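Local structure of protein translation elongation factor 1A (3WND) at residues K224-I227 / R232-E235; P192-I197 / D275-T280; H199-T204 / V209-V214; T204-V209 / S238-D243. The protein binds cysteinyl-tRNA(Cys) in its GTP-bound form and, as a SelB/EF-Tu/aIF2 gamma-like protein, probably acts as a translation elongation factor. One frame throughout, in Å; residues are numbered along the deposited sequence. Where two conformers were deposited one is given.

Contact 1 (K224-I227 / R232-E235); sequences KTKI and RDIE
Ile-234 lays its CG2 methyl against CG2 of Ile-227 at 3.6 Å, the two side chains crossing at about a right angle on the face they share with Thr-225. With CG1 placed between its backbone N and carbonyl carbon (chi1 60°), Ile-234 also reaches back over the opposing strand, CD1 lying 4.1 Å from CB of Ile-227. CG2 of Thr-225 runs alongside CG1 of the same isoleucine, so its CG1 branch touches both Thr-225 and Ile-227, while CG2 touches Ile-227. The backbone evidence for an antiparallel hairpin is two hydrogen-bonded pairs, Thr-225 with Ile-234 and Ile-227 with Arg-232; in the first, Ile-234 N reaches Thr-225 O at 2.8 Å and 172° at the hydrogen. A water donates to that same oxygen and to Asp-233 OD1. The face of the lysines is charged: Lys-224, bent at its last two torsions, brings NZ to 3.5 Å from Glu-235 OE1, a long salt bridge, and Lys-260 is a second partner of that carboxylate oxygen. Lys-226 follows Asp-233 side by side but pairs with Asp-231. Strand 224-228 lies next to strand 272-274, whose Ile-273 touches both Thr-225 and Ile-234, and Thr-225 OG1 is hydrogen-bonded to Asp-275 just beyond it; strand 254-260 flanks 232-241.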
loop_
_atom_site.group_PDB
_atom_site.type_symbol
_atom_site.label_atom_id
_atom_site.label_comp_id
_atom_site.label_asym_id
_atom_site.label_seq_id
_atom_site.Cartn_x
_atom_site.Cartn_y
_atom_site.Cartn_z
ATOM N N LYS A 224 -3.548 16.046 20.960
ATOM C CA LYS A 224 -4.732 16.701 20.500
ATOM C C LYS A 224 -4.426 17.113 19.076
ATOM O O LYS A 224 -3.459 17.843 18.820
ATOM C CB LYS A 224 -4.970 17.916 21.405
ATOM C CG LYS A 224 -5.282 17.517 22.894
ATOM C CD LYS A 224 -5.850 18.729 23.679
ATOM C CE LYS A 224 -7.357 18.561 23.939
ATOM N NZ LYS A 224 -7.706 17.275 24.631
ATOM N N THR A 225 -5.235 16.632 18.120
ATOM C CA THR A 225 -4.872 16.802 16.710
ATOM C C THR A 225 -6.155 16.823 15.989
ATOM O O THR A 225 -7.189 17.200 16.618
ATOM C CB THR A 225 -3.859 15.710 16.291
ATOM O OG1 THR A 225 -3.429 15.911 14.953
ATOM C CG2 THR A 225 -4.388 14.284 16.527
ATOM N N LYS A 226 -6.159 16.515 14.685
ATOM C CA LYS A 226 -7.410 16.599 13.876
ATOM C C LYS A 226 -7.605 15.363 13.003
ATOM O O LYS A 226 -6.667 14.577 12.848
ATOM C CB LYS A 226 -7.429 17.797 12.963
ATOM C CG LYS A 226 -7.520 19.169 13.716
ATOM C CD LYS A 226 -7.725 20.313 12.673
ATOM C CE LYS A 226 -7.957 21.679 13.334
ATOM N NZ LYS A 226 -8.526 22.592 12.294
ATOM N N ILE A 227 -8.824 15.193 12.480
ATOM C CA ILE A 227 -9.049 14.152 11.508
ATOM C C ILE A 227 -9.610 14.810 10.262
ATOM O O ILE A 227 -10.558 15.655 10.402
ATOM C CB ILE A 227 -9.916 13.011 12.078
ATOM C CG1 ILE A 227 -9.992 11.789 11.099
ATOM C CG2 ILE A 227 -11.296 13.521 12.542
ATOM C CD1 ILE A 227 -10.512 10.563 11.835
ATOM N N ARG A 232 -12.016 17.894 12.006
ATOM C CA ARG A 232 -12.565 17.898 13.337
ATOM C C ARG A 232 -11.440 17.729 14.369
ATOM O O ARG A 232 -10.533 16.865 14.194
ATOM C CB ARG A 232 -13.648 16.807 13.414
ATOM C CG ARG A 232 -14.367 16.668 14.768
ATOM C CD ARG A 232 -15.583 15.735 14.653
ATOM N NE ARG A 232 -16.282 15.654 15.923
ATOM C CZ ARG A 232 -17.275 16.464 16.275
ATOM N NH1 ARG A 232 -17.673 17.417 15.421
ATOM N NH2 ARG A 232 -17.864 16.356 17.500
ATOM N N ASP A 233 -11.487 18.477 15.475
ATOM C CA ASP A 233 -10.535 18.212 16.550
ATOM C C ASP A 233 -10.756 16.870 17.281
ATOM O O ASP A 233 -11.906 16.475 17.510
ATOM C CB ASP A 233 -10.697 19.287 17.589
ATOM C CG ASP A 233 -10.376 20.668 17.035
ATOM O OD1 ASP A 233 -9.268 20.804 16.466
ATOM O OD2 ASP A 233 -11.196 21.554 17.153
ATOM N N ILE A 234 -9.649 16.103 17.528
ATOM C CA ILE A 234 -9.793 14.811 18.186
ATOM C C ILE A 234 -8.689 14.692 19.190
ATOM O O ILE A 234 -7.775 15.506 19.166
ATOM C CB ILE A 234 -9.800 13.620 17.166
ATOM C CG1 ILE A 234 -8.461 13.615 16.364
ATOM C CG2 ILE A 234 -10.944 13.707 16.145
ATOM C CD1 ILE A 234 -8.150 12.265 15.675
ATOM N N GLU A 235 -8.858 13.762 20.143
ATOM C CA GLU A 235 -7.719 13.470 21.048
ATOM C C GLU A 235 -7.465 12.017 20.898
ATOM O O GLU A 235 -8.429 11.220 20.877
ATOM C CB GLU A 235 -8.099 13.790 22.559
ATOM C CG GLU A 235 -7.012 13.358 23.584
ATOM C CD GLU A 235 -7.524 13.461 25.006
ATOM O OE1 GLU A 235 -8.668 13.949 25.239
ATOM O OE2 GLU A 235 -6.798 12.971 25.892
HETATM O O HOH W 1 -7.050 19.481 18.022
#

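Contact 2 (P192-I197 / D275-T280); sequences PARIFI and DKEIVT
Arg-194 and Glu-277 make the tight part of this contact, a side-on salt bridge in which two nitrogens each take a different carboxylate oxygen. NE of Arg-194 meets Glu-277 OE2 at 2.9 Å on its syn side, with the oxygen almost in the guanidinium plane. NH2 of Arg-194 reaches Glu-277 OE1, also at 2.9 Å, from above the carboxylate plane; here the oxygen is also tilted from the guanidinium plane and the bond is less straight, 145° at the hydrogen. The two flat groups are turned 28° apart. Bends at chi3 of the arginine and chi2 of the glutamate bring both ends inward. CE1 of Phe-196 lies 3.6 Å above one guanidinium face, and Asp-350 makes a second salt bridge with NH2. The carboxylate has further partners in Ser-274 and Ser-347, consistent with a buried ion pair held in its charged form and in a fixed rotation. The other end is loose: Ala-193 O and Asp-275 N stand 4.5 Å apart, and a single water links them, donating to Ala-193 O at 2.6 Å and accepting from Asp-275 N. Asp-275 here is exposed, whereas Arg-194 and Glu-277 are buried. Segment 275-280 leads to strand 278-280, which pairs with 343-346; the bidentate ion pair thus joins the start of strand 194-203 to the chain where it leaves what is probably the SelB-type second-domain barrel.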
loop_
_atom_site.group_PDB
_atom_site.type_symbol
_atom_site.label_atom_id
_atom_site.label_comp_id
_atom_site.label_asym_id
_atom_site.label_seq_id
_atom_site.Cartn_x
_atom_site.Cartn_y
_atom_site.Cartn_z
ATOM N N PRO A 192 6.033 16.429 11.061
ATOM C CA PRO A 192 4.715 16.376 11.745
ATOM C C PRO A 192 4.024 15.047 11.544
ATOM O O PRO A 192 4.121 14.480 10.449
ATOM C CB PRO A 192 3.947 17.506 11.093
ATOM C CG PRO A 192 5.026 18.505 10.636
ATOM C CD PRO A 192 6.211 17.608 10.179
ATOM N N ALA A 193 3.425 14.505 12.607
ATOM C CA ALA A 193 2.763 13.228 12.486
ATOM C C ALA A 193 1.600 13.188 11.503
ATOM O O ALA A 193 0.742 14.110 11.445
ATOM C CB ALA A 193 2.216 12.751 13.843
ATOM N N ARG A 194 1.548 12.088 10.721
ATOM C CA ARG A 194 0.338 11.782 9.950
ATOM C C ARG A 194 0.059 10.315 10.114
ATOM O O ARG A 194 1.037 9.508 10.033
ATOM C CB ARG A 194 0.539 12.050 8.420
ATOM C CG ARG A 194 1.008 13.450 8.132
ATOM C CD ARG A 194 1.240 13.629 6.613
ATOM N NE ARG A 194 0.002 13.646 5.838
ATOM C CZ ARG A 194 -0.112 13.131 4.584
ATOM N NH1 ARG A 194 0.855 12.333 4.021
ATOM N NH2 ARG A 194 -1.254 13.295 3.893
ATOM N N ILE A 195 -1.210 9.970 10.299
ATOM C CA ILE A 195 -1.623 8.561 10.412
ATOM C C ILE A 195 -2.705 8.338 9.370
ATOM O O ILE A 195 -3.697 9.088 9.294
ATOM C CB ILE A 195 -2.156 8.260 11.853
ATOM C CG1 ILE A 195 -1.033 8.591 12.909
ATOM C CG2 ILE A 195 -2.582 6.738 11.946
ATOM C CD1 ILE A 195 -1.371 9.939 13.638
ATOM N N PHE A 196 -2.552 7.286 8.557
ATOM C CA PHE A 196 -3.618 6.923 7.569
ATOM C C PHE A 196 -4.450 5.806 8.172
ATOM O O PHE A 196 -3.930 4.898 8.739
ATOM C CB PHE A 196 -2.978 6.344 6.286
ATOM C CG PHE A 196 -2.395 7.371 5.335
ATOM C CD1 PHE A 196 -2.356 8.744 5.670
ATOM C CD2 PHE A 196 -1.879 6.944 4.120
ATOM C CE1 PHE A 196 -1.750 9.666 4.785
ATOM C CE2 PHE A 196 -1.295 7.884 3.250
ATOM C CZ PHE A 196 -1.232 9.199 3.592
ATOM N N ILE A 197 -5.751 5.958 8.161
ATOM C CA ILE A 197 -6.650 5.022 8.714
ATOM C C ILE A 197 -7.169 4.012 7.715
ATOM O O ILE A 197 -7.606 4.397 6.651
ATOM C CB ILE A 197 -7.886 5.816 9.250
ATOM C CG1 ILE A 197 -7.453 6.724 10.477
ATOM C CG2 ILE A 197 -9.000 4.828 9.602
ATOM C CD1 ILE A 197 -8.512 7.760 10.815
ATOM N N ASP A 275 -2.368 17.282 11.912
ATOM C CA ASP A 275 -2.784 18.678 12.335
ATOM C C ASP A 275 -3.299 19.478 11.145
ATOM O O ASP A 275 -3.997 20.463 11.322
ATOM C CB ASP A 275 -1.590 19.374 12.958
ATOM C CG ASP A 275 -1.304 18.905 14.358
ATOM O OD1 ASP A 275 -2.174 18.281 14.999
ATOM O OD2 ASP A 275 -0.246 19.237 14.856
ATOM N N LYS A 276 -2.899 19.112 9.913
ATOM C CA LYS A 276 -3.347 19.927 8.753
ATOM C C LYS A 276 -3.273 19.030 7.490
ATOM O O LYS A 276 -2.235 18.410 7.181
ATOM C CB LYS A 276 -2.364 21.116 8.576
ATOM C CG LYS A 276 -2.641 21.974 7.383
ATOM C CD LYS A 276 -4.101 22.506 7.369
ATOM C CE LYS A 276 -4.356 23.545 6.251
ATOM N NZ LYS A 276 -4.183 22.968 4.868
ATOM N N GLU A 277 -4.332 19.051 6.701
ATOM C CA GLU A 277 -4.340 18.423 5.380
ATOM C C GLU A 277 -5.069 19.273 4.423
ATOM O O GLU A 277 -5.947 20.057 4.861
ATOM C CB GLU A 277 -5.104 17.020 5.415
ATOM C CG GLU A 277 -4.402 16.003 6.337
ATOM C CD GLU A 277 -3.031 15.585 5.830
ATOM O OE1 GLU A 277 -2.842 15.591 4.594
ATOM O OE2 GLU A 277 -2.180 15.279 6.696
ATOM N N ILE A 278 -4.755 19.115 3.125
ATOM C CA ILE A 278 -5.595 19.782 2.084
ATOM C C ILE A 278 -6.881 18.976 1.936
ATOM O O ILE A 278 -6.860 17.756 1.948
ATOM C CB ILE A 278 -4.841 19.817 0.693
ATOM C CG1 ILE A 278 -3.517 20.559 0.883
ATOM C CG2 ILE A 278 -5.699 20.449 -0.442
ATOM C CD1 ILE A 278 -2.483 20.439 -0.239
ATOM N N VAL A 279 -8.017 19.675 1.818
ATOM C CA VAL A 279 -9.250 18.969 1.540
ATOM C C VAL A 279 -9.894 19.628 0.340
ATOM O O VAL A 279 -10.182 20.823 0.324
ATOM C CB VAL A 279 -10.241 18.987 2.716
ATOM C CG1 VAL A 279 -11.537 18.380 2.285
ATOM C CG2 VAL A 279 -9.658 18.281 3.949
ATOM N N THR A 280 -10.076 18.874 -0.740
ATOM C CA THR A 280 -10.731 19.432 -1.960
ATOM C C THR A 280 -11.589 18.346 -2.607
ATOM O O THR A 280 -11.520 17.136 -2.248
ATOM C CB THR A 280 -9.685 19.954 -3.002
ATOM O OG1 THR A 280 -8.800 18.881 -3.473
ATOM C CG2 THR A 280 -8.821 21.093 -2.479
HETATM O O HOH W 2 0.431 16.630 11.988
#

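Contact 3 (H199-T204 / V209-V214); sequences HAFNVT and VVLGVV
Phe-201 swings its ring across the neighbouring strand: with CG lodged between the backbone N and the carbonyl carbon (chi1 43°), the ring spans Val-209, its direct partner, and Leu-211. The rim does most of the touching, though Val-209 O lies over one ring face. CE2 of Phe-201 meets the CD1 methyl of Leu-211 at 3.6 Å, in the ring plane and with the side chains at about a right angle, while CZ sits in the fork of that leucine, 3.9 Å from its CD2. CE1 lies 4.0 Å from CG1 of Val-209. The other branch of Val-209, CG2, meets CG2 of Val-203 at 4.1 Å, so the valine fits between ring and methyl. On the same face CB of His-199 backs onto Leu-211 CD1, while its imidazole leads away to Ser-48. On the other face the side-chain contact is small, CB of Ala-200 against CG1 of Val-210. Regular antiparallel bonding sets this register: Val-209 N to Phe-201 O is 2.9 Å, and Leu-211 N to His-199 O is 2.8 Å. The chemistry thus divides: backbone bonds, with CA-H...O contacts beside them, fix the hairpin's alignment, and mainly apolar contacts pack the side chains.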
loop_
_atom_site.group_PDB
_atom_site.type_symbol
_atom_site.label_atom_id
_atom_site.label_comp_id
_atom_site.label_asym_id
_atom_site.label_seq_id
_atom_site.Cartn_x
_atom_site.Cartn_y
_atom_site.Cartn_z
ATOM N N HIS A 199 -9.112 1.156 8.828
ATOM C CA HIS A 199 -10.378 0.570 9.345
ATOM C C HIS A 199 -10.782 1.426 10.527
ATOM O O HIS A 199 -9.968 1.992 11.244
ATOM C CB HIS A 199 -10.190 -0.872 9.842
ATOM C CG HIS A 199 -9.871 -1.830 8.777
ATOM N ND1 HIS A 199 -8.556 -1.998 8.304
ATOM C CD2 HIS A 199 -10.701 -2.705 8.011
ATOM C CE1 HIS A 199 -8.563 -2.976 7.298
ATOM N NE2 HIS A 199 -9.875 -3.425 7.151
ATOM N N ALA A 200 -12.082 1.491 10.781
ATOM C CA ALA A 200 -12.640 2.224 11.937
ATOM C C ALA A 200 -13.838 1.376 12.412
ATOM O O ALA A 200 -14.729 1.009 11.614
ATOM C CB ALA A 200 -13.164 3.630 11.504
ATOM N N PHE A 201 -13.952 1.217 13.716
ATOM C CA PHE A 201 -15.104 0.587 14.302
ATOM C C PHE A 201 -15.352 0.960 15.723
ATOM O O PHE A 201 -14.484 1.590 16.409
ATOM C CB PHE A 201 -15.015 -0.925 14.204
ATOM C CG PHE A 201 -13.674 -1.451 14.521
ATOM C CD1 PHE A 201 -13.295 -1.741 15.859
ATOM C CD2 PHE A 201 -12.699 -1.629 13.482
ATOM C CE1 PHE A 201 -12.001 -2.244 16.146
ATOM C CE2 PHE A 201 -11.457 -2.127 13.766
ATOM C CZ PHE A 201 -11.081 -2.425 15.104
ATOM N N ASN A 202 -16.586 0.662 16.172
ATOM C CA ASN A 202 -16.911 0.889 17.571
ATOM C C ASN A 202 -16.468 -0.309 18.398
ATOM O O ASN A 202 -16.698 -1.442 17.991
ATOM C CB ASN A 202 -18.409 1.174 17.773
ATOM C CG ASN A 202 -18.628 2.278 18.774
ATOM O OD1 ASN A 202 -18.007 3.329 18.671
ATOM N ND2 ASN A 202 -19.486 2.042 19.769
ATOM N N VAL A 203 -15.885 -0.102 19.592
ATOM C CA VAL A 203 -15.622 -1.275 20.475
ATOM C C VAL A 203 -16.284 -1.054 21.820
ATOM O O VAL A 203 -16.111 0.015 22.426
ATOM C CB VAL A 203 -14.111 -1.616 20.657
ATOM C CG1 VAL A 203 -13.873 -2.670 21.766
ATOM C CG2 VAL A 203 -13.535 -2.103 19.338
ATOM N N THR A 204 -17.037 -2.052 22.286
ATOM C CA THR A 204 -17.830 -1.880 23.478
ATOM C C THR A 204 -16.919 -1.596 24.638
ATOM O O THR A 204 -15.989 -2.373 24.906
ATOM C CB THR A 204 -18.628 -3.142 23.783
ATOM O OG1 THR A 204 -19.788 -3.154 22.963
ATOM C CG2 THR A 204 -19.111 -3.182 25.266
ATOM N N VAL A 209 -12.485 3.229 17.723
ATOM C CA VAL A 209 -11.148 2.709 17.482
ATOM C C VAL A 209 -10.837 2.797 15.959
ATOM O O VAL A 209 -11.696 2.478 15.090
ATOM C CB VAL A 209 -11.003 1.263 18.016
ATOM C CG1 VAL A 209 -9.637 0.633 17.562
ATOM C CG2 VAL A 209 -11.166 1.295 19.537
ATOM N N VAL A 210 -9.610 3.237 15.614
ATOM C CA VAL A 210 -9.224 3.207 14.203
ATOM C C VAL A 210 -7.953 2.379 14.143
ATOM O O VAL A 210 -7.177 2.354 15.091
ATOM C CB VAL A 210 -8.981 4.614 13.633
ATOM C CG1 VAL A 210 -10.287 5.420 13.611
ATOM C CG2 VAL A 210 -7.809 5.292 14.331
ATOM N N LEU A 211 -7.778 1.692 13.029
ATOM C CA LEU A 211 -6.523 0.939 12.750
ATOM C C LEU A 211 -5.939 1.657 11.551
ATOM O O LEU A 211 -6.634 2.097 10.576
ATOM C CB LEU A 211 -6.804 -0.491 12.365
ATOM C CG LEU A 211 -7.825 -1.230 13.259
ATOM C CD1 LEU A 211 -7.988 -2.650 12.764
ATOM C CD2 LEU A 211 -7.404 -1.195 14.711
ATOM N N GLY A 212 -4.611 1.687 11.570
ATOM C CA GLY A 212 -3.854 2.439 10.555
ATOM C C GLY A 212 -2.363 2.296 10.720
ATOM O O GLY A 212 -1.881 1.455 11.470
ATOM N N VAL A 213 -1.652 3.212 10.045
ATOM C CA VAL A 213 -0.190 3.166 10.076
ATOM C C VAL A 213 0.267 4.596 10.133
ATOM O O VAL A 213 -0.332 5.487 9.483
ATOM C CB VAL A 213 0.378 2.421 8.827
ATOM C CG1 VAL A 213 -0.050 3.080 7.538
ATOM C CG2 VAL A 213 1.879 2.207 8.926
ATOM N N VAL A 214 1.283 4.841 10.965
ATOM C CA VAL A 214 1.883 6.196 11.026
ATOM C C VAL A 214 2.811 6.342 9.772
ATOM O O VAL A 214 3.743 5.547 9.589
ATOM C CB VAL A 214 2.753 6.319 12.278
ATOM C CG1 VAL A 214 3.377 7.740 12.398
ATOM C CG2 VAL A 214 1.912 6.011 13.554
#

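Contact 4 (T204-V209 / S238-D243); sequences TGKGCV and SIQSHD
Lys-206 and Gln-240 approach each other from opposite directions across the surface, the lysine projecting from a classic beta bulge. Lys-206 and Gly-207 both face Val-203 there, at the start of strand 207-216 in a barrel-like antiparallel sheet. The backbone evidence lies in the turn. Gly-205 (phi 88°) and Gly-207 (phi 76°) both hold positive phi, a region that favours glycine, and the CB of Lys-206 points toward segment 238-243. Backbone pairing is indirect, because strand 254-260 runs between the two segments: Cys-208 bonds to Leu-259 on one flank, while Ser-238 and Gln-240 bond to Arg-258 and Gly-256 on the other. The separation is correspondingly wide, CA of Lys-206 standing 12.3 Å from CA of Gln-240, and the two side chains bridge it. Packing comes from that middle strand, where the side chain of Arg-258 touches both Lys-206 and Val-209; Ser-238 OG has a weak hydrogen bond to the same arginine. Between the two segments themselves just 82 Å² is buried, and the poorly ordered lysine suggests a mobile surface contact. The polar meeting is equally modest. Lys-206 runs out straight at chi2 and turns at chi3 (87°), and Gln-240 folds at chi2. The orientation of the amide is uncertain, which leaves open the nature of the 3.1 Å approach between NZ of Lys-206 and the modelled NE2 of Gln-240.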
loop_
_atom_site.group_PDB
_atom_site.type_symbol
_atom_site.label_atom_id
_atom_site.label_comp_id
_atom_site.label_asym_id
_atom_site.label_seq_id
_atom_site.Cartn_x
_atom_site.Cartn_y
_atom_site.Cartn_z
ATOM N N THR A 204 -17.037 -2.052 22.286
ATOM C CA THR A 204 -17.830 -1.880 23.478
ATOM C C THR A 204 -16.919 -1.596 24.638
ATOM O O THR A 204 -15.989 -2.373 24.906
ATOM C CB THR A 204 -18.628 -3.142 23.783
ATOM O OG1 THR A 204 -19.788 -3.154 22.963
ATOM C CG2 THR A 204 -19.111 -3.182 25.266
ATOM N N GLY A 205 -17.145 -0.455 25.284
ATOM C CA GLY A 205 -16.364 -0.072 26.433
ATOM C C GLY A 205 -15.118 0.693 26.086
ATOM O O GLY A 205 -14.386 1.101 26.983
ATOM N N LYS A 206 -14.858 0.870 24.786
ATOM C CA LYS A 206 -13.649 1.573 24.295
ATOM C C LYS A 206 -14.096 2.771 23.424
ATOM O O LYS A 206 -13.445 3.848 23.419
ATOM C CB LYS A 206 -12.700 0.604 23.523
ATOM C CG LYS A 206 -11.656 -0.228 24.351
ATOM C CD LYS A 206 -10.595 -0.985 23.477
ATOM C CE LYS A 206 -9.342 -0.136 23.105
ATOM N NZ LYS A 206 -8.290 -0.658 22.165
ATOM N N GLY A 207 -15.227 2.572 22.731
ATOM C CA GLY A 207 -15.802 3.536 21.792
ATOM C C GLY A 207 -14.999 3.504 20.503
ATOM O O GLY A 207 -14.614 2.384 20.042
ATOM N N CYS A 208 -14.726 4.700 19.929
ATOM C CA CYS A 208 -14.200 4.792 18.557
ATOM C C CYS A 208 -12.729 4.274 18.527
ATOM O O CYS A 208 -11.850 4.850 19.215
ATOM C CB CYS A 208 -14.222 6.227 18.056
ATOM S SG CYS A 208 -13.601 6.426 16.335
ATOM N N VAL A 209 -12.485 3.229 17.723
ATOM C CA VAL A 209 -11.148 2.709 17.482
ATOM C C VAL A 209 -10.837 2.797 15.959
ATOM O O VAL A 209 -11.696 2.478 15.090
ATOM C CB VAL A 209 -11.003 1.263 18.016
ATOM C CG1 VAL A 209 -9.637 0.633 17.562
ATOM C CG2 VAL A 209 -11.166 1.295 19.537
ATOM N N SER A 238 -5.595 6.415 23.447
ATOM C CA SER A 238 -4.544 5.390 23.702
ATOM C C SER A 238 -4.109 4.934 22.327
ATOM O O SER A 238 -4.800 5.153 21.337
ATOM C CB SER A 238 -5.077 4.170 24.495
ATOM O OG SER A 238 -6.179 3.628 23.773
ATOM N N ILE A 239 -2.905 4.404 22.264
ATOM C CA ILE A 239 -2.394 3.807 21.023
ATOM C C ILE A 239 -2.033 2.381 21.411
ATOM O O ILE A 239 -1.267 2.168 22.393
ATOM C CB ILE A 239 -1.116 4.581 20.579
ATOM C CG1 ILE A 239 -1.422 6.117 20.468
ATOM C CG2 ILE A 239 -0.591 3.995 19.262
ATOM C CD1 ILE A 239 -0.242 6.965 20.002
ATOM N N GLN A 240 -2.391 1.435 20.543
ATOM C CA GLN A 240 -2.014 0.025 20.780
ATOM C C GLN A 240 -1.155 -0.443 19.576
ATOM O O GLN A 240 -1.454 -0.068 18.429
ATOM C CB GLN A 240 -3.308 -0.866 20.857
ATOM C CG GLN A 240 -4.089 -0.651 22.110
ATOM C CD GLN A 240 -4.959 0.633 22.200
ATOM O OE1 GLN A 240 -4.859 1.304 23.212
ATOM N NE2 GLN A 240 -5.844 0.952 21.196
ATOM N N SER A 241 -0.113 -1.232 19.831
ATOM C CA SER A 241 0.582 -1.919 18.738
ATOM C C SER A 241 0.687 -3.377 19.095
ATOM O O SER A 241 1.189 -3.680 20.199
ATOM C CB SER A 241 1.941 -1.270 18.317
ATOM O OG SER A 241 2.197 -1.490 16.876
ATOM N N HIS A 242 0.235 -4.256 18.161
ATOM C CA HIS A 242 0.294 -5.744 18.387
ATOM C C HIS A 242 -0.109 -5.999 19.818
ATOM O O HIS A 242 0.606 -6.664 20.578
ATOM C CB HIS A 242 1.686 -6.300 18.018
ATOM C CG HIS A 242 1.962 -6.179 16.534
ATOM N ND1 HIS A 242 1.636 -7.195 15.645
ATOM C CD2 HIS A 242 2.427 -5.110 15.761
ATOM C CE1 HIS A 242 2.002 -6.826 14.392
ATOM N NE2 HIS A 242 2.476 -5.539 14.448
ATOM N N ASP A 243 -1.301 -5.497 20.151
ATOM C CA ASP A 243 -2.015 -5.872 21.392
ATOM C C ASP A 243 -1.595 -5.168 22.698
ATOM O O ASP A 243 -2.170 -5.437 23.771
ATOM C CB ASP A 243 -2.014 -7.431 21.550
ATOM C CG ASP A 243 -2.587 -8.137 20.284
ATOM O OD1 ASP A 243 -3.698 -7.749 19.954
ATOM O OD2 ASP A 243 -1.951 -9.036 19.617
#

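How the contacts relate
Following the chain, contact 2 opens first at 192-197 and closes last at 275-280, so its loop encloses all the others. Inside it, contact 3 closes the hairpin of strands 194-203 and 207-216. Contact 4 starts in the turn of that hairpin, sharing Thr-204 and Val-209, and therefore crosses contact 3 before closing at 238-243. Nested within contact 4, contact 1 closes the second hairpin, 224-228 with 232-241. Contacts 2 and 3 join along one strand pair, where Phe-196 N lies 3.0 Å from Val-213 O in a probable hydrogen bond. Ile-227 CD1 of contact 1 packs on Ile-197 CD1 of contact 2 at 3.6 Å. All four reach one antiparallel sheet, away from the GDP site.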